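PDB 3HXL: phage tail sheath protein from Desulfitobacterium hafniense, which probably forms, in many copies, the contractile sheath that surrounds the tail tube of a myovirus-type phage or prophage. Local coordinates for residues A[183-188]-A[207-212]; A[194-199]-A[220-225]; A[355-360]-A[384-389]. All coordinates share one frame; numbering follows the deposited sequence.

Contact 1 of 3, residues A[183-188]-A[207-212]; sequences VTNQAY and STDDAL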
loop_
_atom_site.group_PDB
_atom_site.type_symbol
_atom_site.label_atom_id
_atom_site.label_comp_id
_atom_site.label_asym_id
_atom_site.label_seq_id
_atom_site.Cartn_x
_atom_site.Cartn_y
_atom_site.Cartn_z
ATOM N N VAL A 183 -20.107 -5.805 -0.711
ATOM C CA VAL A 183 -19.057 -6.292 0.166
ATOM C C VAL A 183 -19.488 -6.226 1.625
ATOM O O VAL A 183 -20.221 -5.323 2.029
ATOM C CB VAL A 183 -17.772 -5.466 -0.010
ATOM C CG1 VAL A 183 -18.006 -4.039 0.455
ATOM C CG2 VAL A 183 -16.632 -6.106 0.754
ATOM N N THR A 184 -19.028 -7.195 2.409
ATOM C CA THR A 184 -19.339 -7.254 3.832
ATOM C C THR A 184 -18.163 -6.672 4.607
ATOM O O THR A 184 -17.012 -6.831 4.202
ATOM C CB THR A 184 -19.564 -8.710 4.294
ATOM O OG1 THR A 184 -19.703 -8.746 5.720
ATOM C CG2 THR A 184 -18.392 -9.592 3.878
ATOM N N ASN A 185 -18.445 -5.996 5.714
ATOM C CA ASN A 185 -17.371 -5.410 6.512
ATOM C C ASN A 185 -16.398 -6.484 6.995
ATOM O O ASN A 185 -15.253 -6.188 7.341
ATOM C CB ASN A 185 -17.949 -4.617 7.693
ATOM C CG ASN A 185 -18.304 -3.183 7.314
ATOM O OD1 ASN A 185 -18.830 -2.419 8.126
ATOM N ND2 ASN A 185 -18.008 -2.812 6.070
ATOM N N GLN A 186 -16.854 -7.732 6.991
ATOM C CA GLN A 186 -16.027 -8.857 7.411
ATOM C C GLN A 186 -14.902 -9.071 6.396
ATOM O O GLN A 186 -13.843 -9.608 6.725
ATOM C CB GLN A 186 -16.892 -10.115 7.527
ATOM C CG GLN A 186 -16.159 -11.397 7.906
ATOM C CD GLN A 186 -15.418 -11.306 9.229
ATOM O OE1 GLN A 186 -15.749 -10.494 10.092
ATOM N NE2 GLN A 186 -14.417 -12.160 9.398
ATOM N N ALA A 187 -15.137 -8.646 5.158
ATOM C CA ALA A 187 -14.131 -8.783 4.111
ATOM C C ALA A 187 -12.895 -7.969 4.494
ATOM O O ALA A 187 -11.771 -8.324 4.140
ATOM C CB ALA A 187 -14.690 -8.294 2.779
ATOM N N TYR A 188 -13.112 -6.873 5.214
ATOM C CA TYR A 188 -12.008 -6.023 5.650
ATOM C C TYR A 188 -11.219 -6.687 6.766
ATOM O O TYR A 188 -10.048 -6.376 6.989
ATOM C CB TYR A 188 -12.518 -4.662 6.114
ATOM C CG TYR A 188 -12.919 -3.756 4.975
ATOM C CD1 TYR A 188 -14.202 -3.813 4.428
ATOM C CD2 TYR A 188 -12.012 -2.846 4.435
ATOM C CE1 TYR A 188 -14.571 -2.984 3.370
ATOM C CE2 TYR A 188 -12.369 -2.014 3.376
ATOM C CZ TYR A 188 -13.647 -2.086 2.851
ATOM O OH TYR A 188 -14.005 -1.261 1.817
ATOM N N SER A 207 -12.434 4.709 2.099
ATOM C CA SER A 207 -13.812 4.462 2.502
ATOM C C SER A 207 -14.282 5.503 3.517
ATOM O O SER A 207 -13.497 5.980 4.333
ATOM C CB SER A 207 -13.892 3.063 3.119
ATOM O OG SER A 207 -15.158 2.816 3.703
ATOM N N THR A 208 -15.561 5.860 3.468
ATOM C CA THR A 208 -16.100 6.834 4.409
ATOM C C THR A 208 -16.737 6.138 5.610
ATOM O O THR A 208 -17.272 6.797 6.503
ATOM C CB THR A 208 -17.170 7.718 3.754
ATOM O OG1 THR A 208 -18.246 6.895 3.286
ATOM C CG2 THR A 208 -16.580 8.493 2.583
ATOM N N ASP A 209 -16.679 4.810 5.627
ATOM C CA ASP A 209 -17.270 4.013 6.706
ATOM C C ASP A 209 -16.613 4.264 8.071
ATOM O O ASP A 209 -15.491 3.820 8.318
ATOM C CB ASP A 209 -17.176 2.527 6.353
ATOM C CG ASP A 209 -18.057 1.660 7.238
ATOM O OD1 ASP A 209 -17.990 1.810 8.476
ATOM O OD2 ASP A 209 -18.810 0.825 6.693
ATOM N N ASP A 210 -17.326 4.953 8.961
ATOM C CA ASP A 210 -16.797 5.268 10.290
ATOM C C ASP A 210 -16.399 4.044 11.115
ATOM O O ASP A 210 -15.422 4.087 11.866
ATOM C CB ASP A 210 -17.801 6.110 11.084
ATOM C CG ASP A 210 -18.054 7.467 10.454
ATOM O OD1 ASP A 210 -17.072 8.170 10.126
ATOM O OD2 ASP A 210 -19.237 7.840 10.296
ATOM N N ALA A 211 -17.159 2.961 10.987
ATOM C CA ALA A 211 -16.866 1.735 11.720
ATOM C C ALA A 211 -15.533 1.148 11.267
ATOM O O ALA A 211 -14.741 0.674 12.084
ATOM C CB ALA A 211 -17.982 0.716 11.511
ATOM N N LEU A 212 -15.287 1.173 9.958
ATOM C CA LEU A 212 -14.042 0.646 9.415
ATOM C C LEU A 212 -12.857 1.484 9.867
ATOM O O LEU A 212 -11.786 0.951 10.163
ATOM C CB LEU A 212 -14.089 0.619 7.883
ATOM C CG LEU A 212 -14.930 -0.492 7.261
ATOM C CD1 LEU A 212 -14.928 -0.355 5.746
ATOM C CD2 LEU A 212 -14.362 -1.842 7.680
HETATM O O HOH W 1 -18.152 -0.233 4.203
HETATM O O HOH W 2 -16.106 0.352 2.576
#

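Contact 2 of 3, residues A[194-199]-A[220-225]; sequences AVEIFD and AKRLRD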
loop_
_atom_site.group_PDB
_atom_site.type_symbol
_atom_site.label_atom_id
_atom_site.label_comp_id
_atom_site.label_asym_id
_atom_site.label_seq_id
_atom_site.Cartn_x
_atom_site.Cartn_y
_atom_site.Cartn_z
ATOM N N ALA A 194 -4.602 -10.828 6.311
ATOM C CA ALA A 194 -3.678 -11.163 5.233
ATOM C C ALA A 194 -2.516 -10.184 5.120
ATOM O O ALA A 194 -1.376 -10.588 4.905
ATOM C CB ALA A 194 -4.426 -11.224 3.913
ATOM N N VAL A 195 -2.803 -8.894 5.257
ATOM C CA VAL A 195 -1.750 -7.893 5.141
ATOM C C VAL A 195 -0.776 -7.940 6.313
ATOM O O VAL A 195 0.412 -7.655 6.158
ATOM C CB VAL A 195 -2.336 -6.466 5.032
ATOM C CG1 VAL A 195 -2.943 -6.033 6.366
ATOM C CG2 VAL A 195 -1.249 -5.502 4.590
ATOM N N GLU A 196 -1.282 -8.314 7.485
ATOM C CA GLU A 196 -0.455 -8.384 8.680
ATOM C C GLU A 196 0.755 -9.291 8.511
ATOM O O GLU A 196 1.761 -9.136 9.201
ATOM C CB GLU A 196 -1.286 -8.876 9.866
ATOM C CG GLU A 196 -0.742 -8.407 11.192
ATOM C CD GLU A 196 -1.455 -9.028 12.371
ATOM O OE1 GLU A 196 -2.702 -9.109 12.337
ATOM O OE2 GLU A 196 -0.761 -9.419 13.333
ATOM N N ILE A 197 0.655 -10.240 7.591
ATOM C CA ILE A 197 1.737 -11.177 7.345
ATOM C C ILE A 197 2.763 -10.626 6.352
ATOM O O ILE A 197 3.860 -11.163 6.227
ATOM C CB ILE A 197 1.172 -12.513 6.827
ATOM C CG1 ILE A 197 0.137 -13.047 7.828
ATOM C CG2 ILE A 197 2.290 -13.534 6.677
ATOM C CD1 ILE A 197 -0.667 -14.216 7.310
ATOM N N PHE A 198 2.408 -9.553 5.649
ATOM C CA PHE A 198 3.321 -8.946 4.681
ATOM C C PHE A 198 4.132 -7.830 5.320
ATOM O O PHE A 198 3.797 -7.333 6.394
ATOM C CB PHE A 198 2.556 -8.338 3.495
ATOM C CG PHE A 198 2.115 -9.341 2.462
ATOM C CD1 PHE A 198 1.000 -10.146 2.678
ATOM C CD2 PHE A 198 2.812 -9.465 1.261
ATOM C CE1 PHE A 198 0.583 -11.063 1.709
ATOM C CE2 PHE A 198 2.407 -10.376 0.288
ATOM C CZ PHE A 198 1.289 -11.178 0.511
ATOM N N ASP A 199 5.224 -7.451 4.672
ATOM C CA ASP A 199 5.996 -6.333 5.170
ATOM C C ASP A 199 5.494 -5.162 4.338
ATOM O O ASP A 199 5.406 -5.256 3.111
ATOM C CB ASP A 199 7.495 -6.559 4.977
ATOM C CG ASP A 199 8.076 -7.492 6.031
ATOM O OD1 ASP A 199 7.769 -7.293 7.232
ATOM O OD2 ASP A 199 8.839 -8.412 5.668
ATOM N N ALA A 220 -3.848 -0.348 13.677
ATOM C CA ALA A 220 -2.578 0.370 13.684
ATOM C C ALA A 220 -1.935 0.371 15.070
ATOM O O ALA A 220 -0.736 0.128 15.209
ATOM C CB ALA A 220 -2.790 1.803 13.203
ATOM N N LYS A 221 -2.735 0.640 16.099
ATOM C CA LYS A 221 -2.216 0.679 17.465
ATOM C C LYS A 221 -1.652 -0.665 17.902
ATOM O O LYS A 221 -0.612 -0.729 18.569
ATOM C CB LYS A 221 -3.316 1.104 18.445
ATOM C CG LYS A 221 -3.808 2.536 18.283
ATOM C CD LYS A 221 -4.951 2.832 19.261
ATOM C CE LYS A 221 -5.463 4.261 19.133
ATOM N NZ LYS A 221 -6.694 4.495 19.955
ATOM N N ARG A 222 -2.337 -1.742 17.522
ATOM C CA ARG A 222 -1.899 -3.079 17.898
ATOM C C ARG A 222 -0.574 -3.440 17.239
ATOM O O ARG A 222 0.369 -3.871 17.909
ATOM C CB ARG A 222 -2.964 -4.122 17.534
ATOM C CG ARG A 222 -2.590 -5.535 17.965
ATOM C CD ARG A 222 -3.791 -6.471 17.916
ATOM N NE ARG A 222 -4.389 -6.548 16.581
ATOM C CZ ARG A 222 -3.859 -7.201 15.552
ATOM N NH1 ARG A 222 -4.486 -7.208 14.385
ATOM N NH2 ARG A 222 -2.710 -7.851 15.689
ATOM N N LEU A 223 -0.487 -3.275 15.925
ATOM C CA LEU A 223 0.770 -3.596 15.265
ATOM C C LEU A 223 1.909 -2.723 15.785
ATOM O O LEU A 223 2.953 -3.234 16.188
ATOM C CB LEU A 223 0.652 -3.448 13.742
ATOM C CG LEU A 223 0.283 -4.716 12.958
ATOM C CD1 LEU A 223 -1.130 -5.179 13.315
ATOM C CD2 LEU A 223 0.372 -4.421 11.464
ATOM N N ARG A 224 1.698 -1.409 15.805
ATOM C CA ARG A 224 2.740 -0.482 16.249
ATOM C C ARG A 224 3.217 -0.619 17.687
ATOM O O ARG A 224 4.423 -0.702 17.953
ATOM C CB ARG A 224 2.294 0.973 16.053
ATOM C CG ARG A 224 2.105 1.408 14.619
ATOM C CD ARG A 224 1.680 2.868 14.565
ATOM N NE ARG A 224 2.697 3.734 15.151
ATOM C CZ ARG A 224 3.765 4.183 14.496
ATOM N NH1 ARG A 224 3.948 3.857 13.224
ATOM N NH2 ARG A 224 4.668 4.933 15.125
ATOM N N ASP A 225 2.281 -0.649 18.623
ATOM C CA ASP A 225 2.679 -0.693 20.015
ATOM C C ASP A 225 2.593 -2.011 20.759
ATOM O O ASP A 225 3.101 -2.126 21.872
ATOM C CB ASP A 225 1.937 0.418 20.751
ATOM C CG ASP A 225 2.176 1.781 20.102
ATOM O OD1 ASP A 225 3.316 2.017 19.635
ATOM O OD2 ASP A 225 1.247 2.605 20.059
#

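Contact 3 of 3, residues A[355-360]-A[384-389]; sequences NDFVRI and INYMNT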
loop_
_atom_site.group_PDB
_atom_site.type_symbol
_atom_site.label_atom_id
_atom_site.label_comp_id
_atom_site.label_asym_id
_atom_site.label_seq_id
_atom_site.Cartn_x
_atom_site.Cartn_y
_atom_site.Cartn_z
ATOM N N ASN A 355 12.069 -0.580 13.321
ATOM C CA ASN A 355 12.102 -1.658 12.343
ATOM C C ASN A 355 13.514 -2.121 12.000
ATOM O O ASN A 355 13.778 -3.322 11.961
ATOM C CB ASN A 355 11.361 -1.236 11.075
ATOM C CG ASN A 355 9.866 -1.068 11.305
ATOM O OD1 ASN A 355 9.163 -0.468 10.483
ATOM N ND2 ASN A 355 9.370 -1.604 12.419
ATOM N N ASP A 356 14.421 -1.183 11.746
ATOM C CA ASP A 356 15.790 -1.562 11.419
ATOM C C ASP A 356 16.449 -2.303 12.579
ATOM O O ASP A 356 17.007 -3.384 12.391
ATOM C CB ASP A 356 16.624 -0.335 11.033
ATOM C CG ASP A 356 16.140 0.317 9.744
ATOM O OD1 ASP A 356 15.521 -0.383 8.917
ATOM O OD2 ASP A 356 16.391 1.526 9.554
ATOM N N PHE A 357 16.385 -1.730 13.778
ATOM C CA PHE A 357 16.977 -2.372 14.947
ATOM C C PHE A 357 16.468 -3.797 15.113
ATOM O O PHE A 357 17.257 -4.732 15.251
ATOM C CB PHE A 357 16.662 -1.573 16.216
ATOM C CG PHE A 357 17.610 -0.431 16.468
ATOM C CD1 PHE A 357 18.407 0.078 15.440
ATOM C CD2 PHE A 357 17.683 0.157 17.722
ATOM C CE1 PHE A 357 19.259 1.154 15.666
ATOM C CE2 PHE A 357 18.530 1.234 17.960
ATOM C CZ PHE A 357 19.321 1.734 16.926
ATOM N N VAL A 358 15.147 -3.958 15.111
ATOM C CA VAL A 358 14.545 -5.277 15.258
ATOM C C VAL A 358 15.129 -6.238 14.225
ATOM O O VAL A 358 15.407 -7.398 14.531
ATOM C CB VAL A 358 13.007 -5.223 15.077
ATOM C CG1 VAL A 358 12.441 -6.638 15.020
ATOM C CG2 VAL A 358 12.373 -4.462 16.234
ATOM N N ARG A 359 15.329 -5.744 13.008
ATOM C CA ARG A 359 15.874 -6.555 11.926
ATOM C C ARG A 359 17.359 -6.871 12.129
ATOM O O ARG A 359 17.780 -8.021 11.998
ATOM C CB ARG A 359 15.657 -5.839 10.587
ATOM C CG ARG A 359 16.244 -6.544 9.376
ATOM C CD ARG A 359 15.755 -5.895 8.083
ATOM N NE ARG A 359 16.084 -4.473 8.017
ATOM C CZ ARG A 359 17.316 -3.994 7.882
ATOM N NH1 ARG A 359 18.346 -4.826 7.795
ATOM N NH2 ARG A 359 17.519 -2.685 7.835
ATOM N N ILE A 360 18.142 -5.851 12.461
ATOM C CA ILE A 360 19.576 -6.020 12.675
ATOM C C ILE A 360 19.902 -6.942 13.845
ATOM O O ILE A 360 20.771 -7.807 13.739
ATOM C CB ILE A 360 20.261 -4.664 12.933
ATOM C CG1 ILE A 360 19.998 -3.722 11.758
ATOM C CG2 ILE A 360 21.754 -4.859 13.147
ATOM C CD1 ILE A 360 20.385 -4.298 10.414
ATOM N N ILE A 384 25.855 2.834 16.967
ATOM C CA ILE A 384 26.480 4.127 16.748
ATOM C C ILE A 384 26.652 4.330 15.252
ATOM O O ILE A 384 26.319 5.387 14.716
ATOM C CB ILE A 384 27.852 4.201 17.437
ATOM C CG1 ILE A 384 27.661 4.179 18.954
ATOM C CG2 ILE A 384 28.596 5.455 17.006
ATOM C CD1 ILE A 384 26.888 5.357 19.488
ATOM N N ASN A 385 27.165 3.312 14.571
ATOM C CA ASN A 385 27.358 3.414 13.132
ATOM C C ASN A 385 26.030 3.671 12.441
ATOM O O ASN A 385 25.963 4.435 11.478
ATOM C CB ASN A 385 27.990 2.140 12.584
ATOM C CG ASN A 385 29.404 1.943 13.085
ATOM O OD1 ASN A 385 30.177 2.899 13.178
ATOM N ND2 ASN A 385 29.755 0.703 13.403
ATOM N N TYR A 386 24.977 3.030 12.939
ATOM C CA TYR A 386 23.648 3.202 12.367
ATOM C C TYR A 386 23.192 4.645 12.556
ATOM O O TYR A 386 22.713 5.283 11.620
ATOM C CB TYR A 386 22.643 2.268 13.047
ATOM C CG TYR A 386 21.216 2.479 12.587
ATOM C CD1 TYR A 386 20.709 1.800 11.478
ATOM C CD2 TYR A 386 20.383 3.391 13.236
ATOM C CE1 TYR A 386 19.407 2.025 11.029
ATOM C CE2 TYR A 386 19.085 3.625 12.797
ATOM C CZ TYR A 386 18.603 2.944 11.696
ATOM O OH TYR A 386 17.319 3.188 11.254
HETATM N N MSE A 387 23.337 5.154 13.775
HETATM C CA MSE A 387 22.920 6.515 14.060
HETATM C C MSE A 387 23.727 7.518 13.245
HETATM O O MSE A 387 23.193 8.536 12.803
HETATM C CB MSE A 387 23.049 6.806 15.555
HETATM C CG MSE A 387 22.121 5.961 16.426
HETATM SE SE MSE A 387 20.223 6.249 16.036
HETATM C CE MSE A 387 20.027 7.984 16.854
ATOM N N ASN A 388 25.009 7.233 13.032
ATOM C CA ASN A 388 25.841 8.135 12.244
ATOM C C ASN A 388 25.348 8.178 10.803
ATOM O O ASN A 388 25.409 9.219 10.150
ATOM C CB ASN A 388 27.312 7.705 12.293
ATOM C CG ASN A 388 27.974 8.072 13.606
ATOM O OD1 ASN A 388 27.692 9.129 14.178
ATOM N ND2 ASN A 388 28.867 7.215 14.084
ATOM N N THR A 389 24.850 7.047 10.312
ATOM C CA THR A 389 24.331 6.973 8.950
ATOM C C THR A 389 23.080 7.840 8.813
ATOM O O THR A 389 22.862 8.473 7.776
ATOM C CB THR A 389 23.986 5.522 8.567
ATOM O OG1 THR A 389 25.167 4.719 8.644
ATOM C CG2 THR A 389 23.429 5.455 7.152
#

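Contact 1 of 3, residues A[183-188]-A[207-212]
Leu-212 lies over the ring of Tyr-188 where the first turns of two helices, 185-195 and 210-227, meet in the region assigned to the subtilisin-like domain of the sheath protein. The tight part is this apolar pair. Leu-212 CD1 sits above the centre of the Tyr-188 ring, 12° off the ring normal, in a CH-pi contact. Its distance to Tyr-188 CE1 is 3.6 Å. The other methyl, Leu-212 CD2, packs against the root of the ring, 3.6 Å from Tyr-188 CG. With CG anti to its own carbonyl carbon (chi1 -75°), Tyr-188 presents a ring face to Leu-212, and the two side chains cross at about a right angle. Leu-90 and Leu-205 also touch Tyr-188.

The polar side is looser and partly exposed. No direct hydrogen bond crosses between the segments. Asn-185 and Asp-209 approach from opposite directions, with amide and carboxylate planes 63° apart. Water joins them: one molecule accepts from Asn-185 ND2 and donates to Asp-209 OD2. A second water links Tyr-188 OH with Ser-207 OG.

Both helix starts are capped, the first by Thr-184 OG1, which accepts from Gln-186 N, and the second by Asp-209. Just ahead of this second cap, Ser-207 OG closes an ST turn with Asp-209 N. Asp-209 OD2 faces the bridging water, while its OD1 takes Leu-212 N at 3.1 Å from above the carboxylate plane, plus a weak bond from Ala-211 N.

Contact 2 of 3, residues A[194-199]-A[220-225]
A salt bridge joins the type I beta turn from Val-195 to Phe-198, at the C-terminal end of helix 185-195, to the later part of helix 210-227. Glu-196 lies in the turn and reaches across to Arg-222. The two ends pair twice. Arg-222 NH1 gives a weak hydrogen bond to Glu-196 OE1 at 3.3 Å, and Arg-222 NH2 gives another weak one to Glu-196 OE2 at 3.4 Å. Both bonds are fairly straight. The carboxylate comes to the edge of the guanidinium, but their planes are 54° apart, so the end-on pair is not coplanar.

Glu-196 gets there with an extended chain, its CG anti to the backbone N (chi1 -154°). Arg-222 is bent at chi3 (58°), which turns its guanidinium toward the glutamate. Nearer the backbone of Glu-196, its CG packs against Leu-223 CD1 at 3.9 Å. Phe-219 also touches Glu-196. Glu-227 forms a long, weak ion pair with Arg-222 NH2, and Lys-229 NZ bonds to the carbonyls of Glu-196 and Phe-198. The contact is a weak, end-on bidentate Glu-Arg salt bridge between the end of one helix and the next, in the region assigned to the subtilisin-like domain.

Contact 3 of 3, residues A[355-360]-A[384-389]
Helices 344-364 and 373-392 face each other here, with the CA atoms of Phe-357 and Tyr-386 9.1 Å apart. Tyr-386 reaches across to the other helix and takes part in both side-chain contacts between the segments. A chi1 of 175°, with CG opposite the backbone N, sends its ring that way.

Two neighbouring residues receive it. Tyr-386 OH donates to Asp-356 OD2 at 2.6 Å. The bond uses the anti lone pair of that oxygen, the one away from OD1. Asp-356 OD2 lies at the edge of the Tyr-386 ring and in its plane, although the carboxylate itself is turned 68° from the ring. Asp-356 CB also touches the ring, 3.6 Å from Tyr-386 CE1.

Phe-357 meets the same ring over a face. Its edge atom CE1 comes 3.5 Å from Tyr-386 CD2. The centroids of the two rings are 5.2 Å apart and the planes make 68°, a T-shaped (edge-to-face) pair. The tyrosine is thus fixed at its hydroxyl and packed on one face.

Asp-356 has further partners on its other oxygen. Arg-359 NH2, one turn along the same helix, forms a salt bridge with Asp-356 OD1 at 3.2 Å. It arrives from above the carboxylate plane. Gly-31 N adds a weak hydrogen bond to that oxygen. These neighbours probably help keep the buried carboxylate charged. Leu-30 touches Tyr-386, and the ring of Phe-361 meets that of Phe-357. This is helix-helix packing within the sheath C-terminal domain, built on an edge-to-face aromatic pair and a buried Tyr-Asp hydrogen bond.

How the contacts relate
Following the chain, segment 183-188 opens contact 1 and segment 194-199 opens contact 2 before either is closed. Segment 207-212 then closes contact 1, and 220-225 closes contact 2, so the two loops cross. Contact 1 joins the first turns of helices 185-195 and 210-227; contact 2 joins the end of the former to a point far along the latter. Strand 202-204 pairs in parallel with 232-236, making helix 210-227 the helix of a beta-alpha-beta unit. Contact 3 follows in series and joins helices 344-364 and 373-392, across the chain's centre from contact 1. Contact 2 is nearer to it, and Arg-224 forms a salt bridge with Asp-351 on helix 344-364.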